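Laccase (Botrytis aclada, PDB 3V9E) is a multicopper oxidase that uses copper ions to couple the oxidation of phenolic substrates such as hydroquinone to the reduction of dioxygen to water. Local coordinates at residues V66-W71 with W104-I109; D273-F278 with T332-N337; Y70-E75 with T90-V95. All blocks are in the same frame, centred on the assembly; numbering follows the deposited sequence.

Contact 1: residues V66-W71 with W104-I109; sequences VTREYW and WGDNLI. With NAG (2-acetamido-2-deoxy-beta-D-glucopyranose), chain K.
Arg68 pairs with Leu108 in a parallel beta ladder of the first cupredoxin-like domain, where strands 67-79 and 107-114 are neighbours in a mixed sheet. The local strand axes approach to 4.7 Å with their N-to-C directions 21° apart, and the register continues as Thr67 with Asn107 and Glu69 with Ile109. Amide and carbonyl groups alternate in the way a parallel ladder requires: Arg68 gives its N-H to Asn107 O and takes that of Ile109 on its own O, while Tyr70 N reaches Ile109 O.

The tight part lies at the start of the ladder, around the buried carboxylate of Asp106. Val66 N donates to Asp106 OD1 over 2.9 Å, arriving from above the carboxylate plane. Arg68 NE reaches the other oxygen, Asp106 OD2, at 2.6 Å in a salt bridge, with the guanidinium and carboxylate planes turned 60° apart. Arg68 CG stands opposite the carbonyl carbon (chi1 -68°) and the chain then runs extended to NE, which brings OD2 to the guanidinium edge. Val66 CG2 covers one guanidinium face, 3.7 Å above its plane. Asp103 completes the cluster, its N donating to Asp106 OD2 and its carboxylate bridging to Arg68 NH2. This shared network would be expected to favour the ionised carboxylate.

The face carrying Thr67, Glu69, Asn107 and Ile109 is the more solvent-accessible side, though Ile109 is well covered there. Its closest apolar touch is Thr67 CG2 against Ile109 CD1 at 3.6 Å, and the Glu69 carboxylate turns to His111 instead. At the strand starts the polar ends are joined through solvent: one water lies 2.7 Å from Thr67 OG1 and accepts a hydrogen bond from Asn107 ND2 at 3.0 Å.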
loop_
_atom_site.group_PDB
_atom_site.type_symbol
_atom_site.label_atom_id
_atom_site.label_comp_id
_atom_site.label_asym_id
_atom_site.label_seq_id
_atom_site.Cartn_x
_atom_site.Cartn_y
_atom_site.Cartn_z
ATOM N N VAL A 66 -19.896 13.224 7.138
ATOM C CA VAL A 66 -19.613 14.375 7.954
ATOM C C VAL A 66 -18.149 14.645 7.780
ATOM O O VAL A 66 -17.438 13.866 7.166
ATOM C CB VAL A 66 -19.966 14.059 9.438
ATOM C CG1 VAL A 66 -21.469 13.661 9.556
ATOM C CG2 VAL A 66 -19.007 12.983 10.035
ATOM N N THR A 67 -17.738 15.815 8.227
ATOM C CA THR A 67 -16.361 16.174 8.178
ATOM C C THR A 67 -15.634 15.668 9.384
ATOM O O THR A 67 -16.108 15.812 10.494
ATOM C CB THR A 67 -16.269 17.683 8.034
ATOM O OG1 THR A 67 -16.933 18.029 6.809
ATOM C CG2 THR A 67 -14.875 18.117 8.027
ATOM N N ARG A 68 -14.458 15.079 9.186
ATOM C CA ARG A 68 -13.663 14.589 10.270
ATOM C C ARG A 68 -12.302 15.224 10.159
ATOM O O ARG A 68 -11.735 15.214 9.076
ATOM C CB ARG A 68 -13.520 13.105 10.187
ATOM C CG ARG A 68 -14.897 12.393 10.452
ATOM C CD ARG A 68 -14.752 10.961 10.806
ATOM N NE ARG A 68 -16.023 10.265 10.616
ATOM C CZ ARG A 68 -17.000 10.171 11.505
ATOM N NH1 ARG A 68 -16.870 10.709 12.705
ATOM N NH2 ARG A 68 -18.104 9.540 11.186
ATOM N N GLU A 69 -11.814 15.753 11.262
ATOM C CA GLU A 69 -10.592 16.448 11.285
ATOM C C GLU A 69 -9.545 15.715 12.127
ATOM O O GLU A 69 -9.817 15.292 13.238
ATOM C CB GLU A 69 -10.885 17.848 11.828
ATOM C CG GLU A 69 -9.740 18.791 11.665
ATOM C CD GLU A 69 -10.100 20.241 11.945
ATOM O OE1 GLU A 69 -10.907 20.488 12.835
ATOM O OE2 GLU A 69 -9.500 21.130 11.318
ATOM N N TYR A 70 -8.315 15.658 11.638
ATOM C CA TYR A 70 -7.213 15.007 12.297
ATOM C C TYR A 70 -5.981 15.908 12.271
ATOM O O TYR A 70 -5.800 16.666 11.374
ATOM C CB TYR A 70 -6.908 13.676 11.586
ATOM C CG TYR A 70 -8.177 12.796 11.302
ATOM C CD1 TYR A 70 -9.016 13.122 10.252
ATOM C CD2 TYR A 70 -8.508 11.680 12.052
ATOM C CE1 TYR A 70 -10.138 12.391 9.923
ATOM C CE2 TYR A 70 -9.665 10.934 11.741
ATOM C CZ TYR A 70 -10.483 11.299 10.675
ATOM O OH TYR A 70 -11.617 10.554 10.324
ATOM N N TRP A 71 -5.094 15.784 13.269
ATOM C CA TRP A 71 -3.856 16.514 13.290
ATOM C C TRP A 71 -2.814 15.419 13.437
ATOM O O TRP A 71 -2.919 14.633 14.371
ATOM C CB TRP A 71 -3.769 17.497 14.480
ATOM C CG TRP A 71 -4.546 18.757 14.291
ATOM C CD1 TRP A 71 -4.064 19.981 13.888
ATOM C CD2 TRP A 71 -5.928 18.920 14.518
ATOM N NE1 TRP A 71 -5.094 20.905 13.836
ATOM C CE2 TRP A 71 -6.249 20.264 14.231
ATOM C CE3 TRP A 71 -6.945 18.058 14.948
ATOM C CZ2 TRP A 71 -7.537 20.733 14.340
ATOM C CZ3 TRP A 71 -8.194 18.523 15.053
ATOM C CH2 TRP A 71 -8.493 19.847 14.761
ATOM N N TRP A 104 -17.732 5.841 4.931
ATOM C CA TRP A 104 -17.941 6.001 3.509
ATOM C C TRP A 104 -18.690 7.315 3.295
ATOM O O TRP A 104 -19.736 7.518 3.868
ATOM C CB TRP A 104 -18.754 4.826 3.015
ATOM C CG TRP A 104 -19.041 4.802 1.600
ATOM C CD1 TRP A 104 -18.395 5.464 0.571
ATOM C CD2 TRP A 104 -20.013 3.993 1.015
ATOM N NE1 TRP A 104 -18.973 5.139 -0.632
ATOM C CE2 TRP A 104 -19.994 4.244 -0.374
ATOM C CE3 TRP A 104 -20.973 3.111 1.545
ATOM C CZ2 TRP A 104 -20.860 3.634 -1.229
ATOM C CZ3 TRP A 104 -21.865 2.514 0.678
ATOM C CH2 TRP A 104 -21.780 2.733 -0.694
ATOM N N GLY A 105 -18.086 8.212 2.512
ATOM C CA GLY A 105 -18.690 9.466 2.199
ATOM C C GLY A 105 -18.182 10.665 3.017
ATOM O O GLY A 105 -18.496 11.820 2.675
ATOM N N ASP A 106 -17.502 10.424 4.153
ATOM C CA ASP A 106 -17.051 11.489 5.008
ATOM C C ASP A 106 -16.022 12.328 4.276
ATOM O O ASP A 106 -15.369 11.849 3.369
ATOM C CB ASP A 106 -16.395 10.941 6.309
ATOM C CG ASP A 106 -17.400 10.390 7.319
ATOM O OD1 ASP A 106 -18.609 10.610 7.169
ATOM O OD2 ASP A 106 -16.923 9.738 8.280
ATOM N N ASN A 107 -15.885 13.583 4.699
ATOM C CA ASN A 107 -14.820 14.485 4.222
ATOM C C ASN A 107 -13.762 14.524 5.273
ATOM O O ASN A 107 -14.071 14.746 6.456
ATOM C CB ASN A 107 -15.420 15.843 3.919
ATOM C CG ASN A 107 -16.249 15.809 2.647
ATOM O OD1 ASN A 107 -15.748 15.460 1.595
ATOM N ND2 ASN A 107 -17.503 16.166 2.736
ATOM N N LEU A 108 -12.523 14.250 4.884
ATOM C CA LEU A 108 -11.426 14.220 5.806
ATOM C C LEU A 108 -10.571 15.459 5.677
ATOM O O LEU A 108 -10.339 15.932 4.566
ATOM C CB LEU A 108 -10.566 12.996 5.543
ATOM C CG LEU A 108 -11.299 11.663 5.596
ATOM C CD1 LEU A 108 -10.316 10.494 5.640
ATOM C CD2 LEU A 108 -12.354 11.558 6.662
ATOM N N ILE A 109 -10.192 16.036 6.815
ATOM C CA ILE A 109 -9.256 17.148 6.876
ATOM C C ILE A 109 -8.119 16.688 7.739
ATOM O O ILE A 109 -8.313 16.440 8.914
ATOM C CB ILE A 109 -9.937 18.384 7.510
ATOM C CG1 ILE A 109 -11.123 18.767 6.651
ATOM C CG2 ILE A 109 -8.940 19.513 7.546
ATOM C CD1 ILE A 109 -11.922 19.958 7.202
HETATM C C1 NAG K . -0.371 14.188 16.980
HETATM C C2 NAG K . -1.681 14.593 17.617
HETATM C C3 NAG K . -1.879 16.059 17.389
HETATM C C4 NAG K . -0.674 16.777 18.005
HETATM C C5 NAG K . 0.594 16.277 17.388
HETATM C C6 NAG K . 1.816 16.999 17.965
HETATM C C7 NAG K . -3.219 12.694 17.434
HETATM C C8 NAG K . -4.199 12.032 16.522
HETATM N N2 NAG K . -2.713 13.830 16.914
HETATM O O3 NAG K . -3.062 16.360 18.040
HETATM O O4 NAG K . -0.896 18.163 17.813
HETATM O O5 NAG K . 0.738 14.859 17.588
HETATM O O6 NAG K . 1.908 16.809 19.369
HETATM O O7 NAG K . -2.934 12.236 18.548
HETATM O O HOH W 1 -18.879 16.845 5.270
#

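Contact 2: residues D273-F278 with T332-N337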
loop_
_atom_site.group_PDB
_atom_site.type_symbol
_atom_site.label_atom_id
_atom_site.label_comp_id
_atom_site.label_asym_id
_atom_site.label_seq_id
_atom_site.Cartn_x
_atom_site.Cartn_y
_atom_site.Cartn_z
ATOM N N ASP A 273 10.167 -4.720 1.719
ATOM C CA ASP A 273 10.501 -5.806 0.736
ATOM C C ASP A 273 10.195 -7.165 1.340
ATOM O O ASP A 273 11.073 -7.971 1.655
ATOM C CB ASP A 273 11.995 -5.655 0.314
ATOM C CG ASP A 273 12.359 -6.529 -0.895
ATOM O OD1 ASP A 273 11.504 -7.224 -1.414
ATOM O OD2 ASP A 273 13.521 -6.556 -1.310
ATOM N N SER A 274 8.920 -7.450 1.493
ATOM C CA SER A 274 8.394 -8.579 2.215
ATOM C C SER A 274 7.221 -9.122 1.463
ATOM O O SER A 274 6.345 -8.342 1.034
ATOM C CB SER A 274 7.845 -8.110 3.615
ATOM O OG SER A 274 7.093 -6.903 3.456
ATOM N N HIS A 275 7.143 -10.431 1.387
ATOM C CA HIS A 275 5.930 -11.103 0.864
ATOM C C HIS A 275 5.421 -11.999 1.969
ATOM O O HIS A 275 6.182 -12.694 2.641
ATOM C CB HIS A 275 6.256 -11.939 -0.374
ATOM C CG HIS A 275 5.051 -12.369 -1.127
ATOM N ND1 HIS A 275 4.239 -13.404 -0.714
ATOM C CD2 HIS A 275 4.439 -11.837 -2.213
ATOM C CE1 HIS A 275 3.235 -13.539 -1.551
ATOM N NE2 HIS A 275 3.327 -12.609 -2.460
ATOM N N PHE A 276 4.104 -12.079 2.090
ATOM C CA PHE A 276 3.485 -12.854 3.131
ATOM C C PHE A 276 2.457 -13.786 2.557
ATOM O O PHE A 276 1.896 -13.540 1.498
ATOM C CB PHE A 276 2.854 -11.949 4.214
ATOM C CG PHE A 276 3.839 -11.179 4.979
ATOM C CD1 PHE A 276 4.600 -11.777 5.994
ATOM C CD2 PHE A 276 4.030 -9.868 4.721
ATOM C CE1 PHE A 276 5.546 -11.088 6.669
ATOM C CE2 PHE A 276 4.943 -9.164 5.457
ATOM C CZ PHE A 276 5.708 -9.785 6.439
ATOM N N GLU A 277 2.249 -14.876 3.282
ATOM C CA GLU A 277 1.181 -15.811 3.057
ATOM C C GLU A 277 0.458 -16.119 4.348
ATOM O O GLU A 277 0.607 -17.186 4.965
ATOM C CB GLU A 277 1.691 -17.086 2.281
ATOM C CG GLU A 277 0.569 -17.907 1.739
ATOM C CD GLU A 277 1.011 -19.201 1.072
ATOM O OE1 GLU A 277 2.191 -19.244 0.758
ATOM O OE2 GLU A 277 0.162 -20.146 0.958
ATOM N N PHE A 278 -0.439 -15.216 4.747
ATOM C CA PHE A 278 -0.984 -15.179 6.059
ATOM C C PHE A 278 -1.857 -16.412 6.288
ATOM O O PHE A 278 -2.576 -16.832 5.372
ATOM C CB PHE A 278 -1.808 -13.875 6.206
ATOM C CG PHE A 278 -2.455 -13.693 7.518
ATOM C CD1 PHE A 278 -1.794 -13.100 8.576
ATOM C CD2 PHE A 278 -3.752 -14.176 7.727
ATOM C CE1 PHE A 278 -2.421 -12.920 9.763
ATOM C CE2 PHE A 278 -4.363 -14.006 8.944
ATOM C CZ PHE A 278 -3.680 -13.374 9.958
ATOM N N THR A 332 10.361 -16.633 1.655
ATOM C CA THR A 332 11.837 -16.674 1.599
ATOM C C THR A 332 12.355 -16.751 0.164
ATOM O O THR A 332 13.402 -16.204 -0.126
ATOM C CB THR A 332 12.403 -17.863 2.403
ATOM O OG1 THR A 332 11.772 -19.096 2.007
ATOM C CG2 THR A 332 12.189 -17.634 3.887
ATOM N N THR A 333 11.563 -17.329 -0.738
ATOM C CA THR A 333 11.885 -17.330 -2.168
ATOM C C THR A 333 11.686 -15.917 -2.764
ATOM O O THR A 333 12.266 -15.595 -3.781
ATOM C CB THR A 333 11.074 -18.295 -2.995
ATOM O OG1 THR A 333 9.681 -18.010 -2.842
ATOM C CG2 THR A 333 11.350 -19.703 -2.537
ATOM N N CYS A 334 10.983 -15.026 -2.050
ATOM C CA CYS A 334 10.721 -13.688 -2.602
ATOM C C CYS A 334 11.739 -12.637 -2.204
ATOM O O CYS A 334 12.144 -11.780 -3.008
ATOM C CB CYS A 334 9.313 -13.203 -2.201
ATOM S SG CYS A 334 8.090 -14.471 -2.182
ATOM N N SER A 335 12.126 -12.651 -0.906
ATOM C CA SER A 335 13.160 -11.780 -0.449
ATOM C C SER A 335 13.696 -12.448 0.866
ATOM O O SER A 335 13.091 -13.344 1.507
ATOM C CB SER A 335 12.628 -10.386 -0.128
ATOM O OG SER A 335 11.591 -10.506 0.872
ATOM N N THR A 336 14.833 -11.968 1.265
ATOM C CA THR A 336 15.495 -12.504 2.450
ATOM C C THR A 336 15.119 -11.729 3.726
ATOM O O THR A 336 14.910 -10.512 3.686
ATOM C CB THR A 336 17.006 -12.415 2.356
ATOM O OG1 THR A 336 17.401 -11.088 2.108
ATOM C CG2 THR A 336 17.575 -13.343 1.256
ATOM N N ASN A 337 15.156 -12.483 4.826
ATOM C CA ASN A 337 15.055 -11.912 6.189
ATOM C C ASN A 337 15.874 -12.815 7.148
ATOM O O ASN A 337 15.991 -13.980 6.941
ATOM C CB ASN A 337 13.636 -11.862 6.591
ATOM C CG ASN A 337 13.389 -11.029 7.838
ATOM O OD1 ASN A 337 13.223 -9.801 7.802
ATOM N ND2 ASN A 337 13.293 -11.716 8.904
HETATM O O HOH W 2 11.611 -8.726 -3.782
HETATM O O HOH W 3 9.438 -11.971 1.191
#
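In the second cupredoxin-like domain, the segment leading into strand 276-280 is met by the long connection between strands 323-327 and 344-348, with Ser335 and Cys334 of that connection facing Asp273 and His275. The meeting is small, burying 175 Å² in all, and lies beside the type 1 copper site: the side chain of Asp273 is about 5 Å from that of the copper ligand His531.

The single direct hydrogen bond runs from Ser335 OG to Asp273 O over 2.7 Å. Its donor sits above the carbonyl plane, 39° out of it. Ser335 OG lies between its own backbone N and carbonyl carbon (chi1 58°), a setting that turns the hydroxyl to the Asp273 peptide while CB lies alongside the carboxylate, 3.6 Å from Asp273 OD1.

Two waters add bridges of their own. One accepts from His275 N and donates to Ser335 OG at 2.6 Å. Another donates both to Asp273 OD1 and, over a longer 3.2 Å, to Cys334 O.

The remaining touch sets the Cys334 sulfur against CB and the ring of His275. Cys334 SG rests 3.6 Å from His275 CB and approaches the ring obliquely, its line to the ring centroid making 36° with the normal. Both partners have a second tie: SG is joined to Cys368 in a disulfide, and His275 NE2 is hydrogen-bonded to Glu369 O, next in sequence to that cysteine.

The chemistry implies a link in which ordered water supplements one direct bond. The Ser335 hydroxyl is used twice, its proton going to the Asp273 carbonyl and its oxygen receiving a water, and that same water satisfies the buried amide of His275, whereas the Cys334 sulfur contributes a nonpolar surface whose position the disulfide probably restrains.

Contact 3: residues Y70-E75 with T90-V95; sequences YWLSVE and TFNGTV. With NAG (2-acetamido-2-deoxy-beta-D-glucopyranose), chain K.
Asn92 meets Ser73 just beyond the paired part of an antiparallel hairpin, where strand 86-91 leaves strand 67-79 through a type I' turn running from Phe91 to Thr94. Glu75 and Thr90 form a hydrogen-bonded pair, with N-H to O bonds both ways, and Val74 and Phe91 form the adjoining non-hydrogen-bonded pair. Asn92 N then donates to Ser73 O at 2.8 Å, in the carbonyl plane.

The side chain of Asn92 starts away from the neighbouring strand and comes back to it. CB lies 3.8 Å from C1 of the attached N-acetylglucosamine. CG stands opposite the carbonyl carbon (chi1 -79°), which swings the amide toward strand 67-79. There OD1 accepts from Ser73 N over 2.9 Å, along an almost straight N-H...O line of 178°, and also lies against Leu72 CA. ND2 ends the chain in the covalent bond to sugar C1. The sugar is held in turn: its N2 donates to Trp71 O at 2.7 Å, and its C5 rests 3.7 Å from Ser73 CB. The amide oxygen and the acetamido N-H thus bond to backbone atoms of strand 67-79, which probably restrains the orientation of the attached sugar.

On the sugar's side of the sheet, Glu75 OE2 accepts from Ser73 OG over 2.6 Å. Thr90 OG1 accepts from Gly93 N, an ST motif, and also bonds Ser77 OG. On the opposite face, Phe91 has its CD1 4.0 Å from Leu72 CD1, and Val74, pointing the same way, brings CG2 obliquely to the same ring, which reaches toward the type 3 copper ligand His168. Asn92 and Gly93 both have positive phi, as a type I' turn needs, and Asn92-Gly93-Thr94 is the N-glycosylation sequon that the turn carries where the chain leaves the second strand of this cupredoxin-like hairpin.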
loop_
_atom_site.group_PDB
_atom_site.type_symbol
_atom_site.label_atom_id
_atom_site.label_comp_id
_atom_site.label_asym_id
_atom_site.label_seq_id
_atom_site.Cartn_x
_atom_site.Cartn_y
_atom_site.Cartn_z
ATOM N N TYR A 70 -8.315 15.658 11.638
ATOM C CA TYR A 70 -7.213 15.007 12.297
ATOM C C TYR A 70 -5.981 15.908 12.271
ATOM O O TYR A 70 -5.800 16.666 11.374
ATOM C CB TYR A 70 -6.908 13.676 11.586
ATOM C CG TYR A 70 -8.177 12.796 11.302
ATOM C CD1 TYR A 70 -9.016 13.122 10.252
ATOM C CD2 TYR A 70 -8.508 11.680 12.052
ATOM C CE1 TYR A 70 -10.138 12.391 9.923
ATOM C CE2 TYR A 70 -9.665 10.934 11.741
ATOM C CZ TYR A 70 -10.483 11.299 10.675
ATOM O OH TYR A 70 -11.617 10.554 10.324
ATOM N N TRP A 71 -5.094 15.784 13.269
ATOM C CA TRP A 71 -3.856 16.514 13.290
ATOM C C TRP A 71 -2.814 15.419 13.437
ATOM O O TRP A 71 -2.919 14.633 14.371
ATOM C CB TRP A 71 -3.769 17.497 14.480
ATOM C CG TRP A 71 -4.546 18.757 14.291
ATOM C CD1 TRP A 71 -4.064 19.981 13.888
ATOM C CD2 TRP A 71 -5.928 18.920 14.518
ATOM N NE1 TRP A 71 -5.094 20.905 13.836
ATOM C CE2 TRP A 71 -6.249 20.264 14.231
ATOM C CE3 TRP A 71 -6.945 18.058 14.948
ATOM C CZ2 TRP A 71 -7.537 20.733 14.340
ATOM C CZ3 TRP A 71 -8.194 18.523 15.053
ATOM C CH2 TRP A 71 -8.493 19.847 14.761
ATOM N N LEU A 72 -1.868 15.349 12.516
ATOM C CA LEU A 72 -0.796 14.404 12.564
ATOM C C LEU A 72 0.506 15.148 12.564
ATOM O O LEU A 72 0.694 16.151 11.872
ATOM C CB LEU A 72 -0.804 13.418 11.393
ATOM C CG LEU A 72 -2.048 12.517 11.184
ATOM C CD1 LEU A 72 -1.940 11.583 9.973
ATOM C CD2 LEU A 72 -2.173 11.727 12.438
ATOM N N SER A 73 1.407 14.612 13.358
ATOM C CA SER A 73 2.771 15.081 13.428
ATOM C C SER A 73 3.735 14.016 13.006
ATOM O O SER A 73 3.845 12.968 13.619
ATOM C CB SER A 73 3.099 15.459 14.850
ATOM O OG SER A 73 4.480 15.740 15.012
ATOM N N VAL A 74 4.539 14.363 12.001
ATOM C CA VAL A 74 5.538 13.453 11.519
ATOM C C VAL A 74 6.744 13.729 12.365
ATOM O O VAL A 74 7.311 14.862 12.323
ATOM C CB VAL A 74 5.899 13.690 10.041
ATOM C CG1 VAL A 74 7.040 12.802 9.653
ATOM C CG2 VAL A 74 4.657 13.488 9.160
ATOM N N GLU A 75 7.161 12.697 13.043
ATOM C CA GLU A 75 8.156 12.781 14.104
ATOM C C GLU A 75 9.326 11.881 13.969
ATOM O O GLU A 75 9.269 10.741 13.507
ATOM C CB GLU A 75 7.467 12.413 15.417
ATOM C CG GLU A 75 6.225 13.253 15.603
ATOM C CD GLU A 75 5.815 13.501 17.017
ATOM O OE1 GLU A 75 5.945 12.588 17.870
ATOM O OE2 GLU A 75 5.299 14.639 17.218
ATOM N N THR A 90 7.698 8.569 12.470
ATOM C CA THR A 90 6.405 8.073 12.888
ATOM C C THR A 90 5.398 9.187 12.740
ATOM O O THR A 90 5.770 10.362 12.668
ATOM C CB THR A 90 6.398 7.646 14.365
ATOM O OG1 THR A 90 6.538 8.820 15.203
ATOM C CG2 THR A 90 7.449 6.630 14.635
ATOM N N PHE A 91 4.141 8.804 12.640
ATOM C CA PHE A 91 3.078 9.692 12.930
ATOM C C PHE A 91 2.856 9.594 14.420
ATOM O O PHE A 91 2.454 8.550 14.955
ATOM C CB PHE A 91 1.821 9.302 12.226
ATOM C CG PHE A 91 1.935 9.341 10.732
ATOM C CD1 PHE A 91 1.918 10.546 10.071
ATOM C CD2 PHE A 91 2.151 8.181 10.018
ATOM C CE1 PHE A 91 1.992 10.571 8.697
ATOM C CE2 PHE A 91 2.235 8.182 8.653
ATOM C CZ PHE A 91 2.126 9.367 7.993
ATOM N N ASN A 92 3.124 10.689 15.113
ATOM C CA ASN A 92 2.664 10.813 16.486
ATOM C C ASN A 92 3.272 9.815 17.451
ATOM O O ASN A 92 2.654 9.450 18.446
ATOM C CB ASN A 92 1.137 10.780 16.556
ATOM C CG ASN A 92 0.573 12.072 16.180
ATOM O OD1 ASN A 92 0.575 12.437 15.037
ATOM N ND2 ASN A 92 0.061 12.789 17.152
ATOM N N GLY A 93 4.478 9.357 17.123
ATOM C CA GLY A 93 5.302 8.648 18.062
ATOM C C GLY A 93 4.985 7.195 18.238
ATOM O O GLY A 93 5.471 6.539 19.150
ATOM N N THR A 94 4.165 6.655 17.346
ATOM C CA THR A 94 3.862 5.212 17.431
ATOM C C THR A 94 4.029 4.541 16.049
ATOM O O THR A 94 3.858 5.194 14.995
ATOM C CB THR A 94 2.413 4.909 17.862
ATOM O OG1 THR A 94 1.462 5.507 16.906
ATOM C CG2 THR A 94 2.144 5.402 19.266
ATOM N N VAL A 95 4.356 3.264 16.109
ATOM C CA VAL A 95 4.360 2.436 14.912
ATOM C C VAL A 95 3.482 1.276 15.184
ATOM O O VAL A 95 3.778 0.498 16.088
ATOM C CB VAL A 95 5.752 1.955 14.507
ATOM C CG1 VAL A 95 5.704 0.884 13.374
ATOM C CG2 VAL A 95 6.648 3.144 14.186
HETATM C C1 NAG K . -0.371 14.188 16.980
HETATM C C2 NAG K . -1.681 14.593 17.617
HETATM C C3 NAG K . -1.879 16.059 17.389
HETATM C C4 NAG K . -0.674 16.777 18.005
HETATM C C5 NAG K . 0.594 16.277 17.388
HETATM C C6 NAG K . 1.816 16.999 17.965
HETATM C C7 NAG K . -3.219 12.694 17.434
HETATM C C8 NAG K . -4.199 12.032 16.522
HETATM N N2 NAG K . -2.713 13.830 16.914
HETATM O O3 NAG K . -3.062 16.360 18.040
HETATM O O4 NAG K . -0.896 18.163 17.813
HETATM O O5 NAG K . 0.738 14.859 17.588
HETATM O O6 NAG K . 1.908 16.809 19.369
HETATM O O7 NAG K . -2.934 12.236 18.548
#

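Overall arrangement
From the N terminus, strand 67-79 is the first element used by these contacts and serves two in succession. Contact 3 closes the shorter loop, returning at 90-95 at the end of the hairpin's second strand; contact 1 starts earlier on the same strand, shares Tyr70 and Trp71 with it, and closes later at 104-109. Contact 3 is nested within contact 1, and together they place 67-79 between an antiparallel neighbour and a parallel one in a single sheet, their centres about 17 Å apart. Contact 2 opens after both have closed. It ties a strand entrance to a connection in the second domain, and its centre lies about 35 Å from that of contact 1, across the chain's centre.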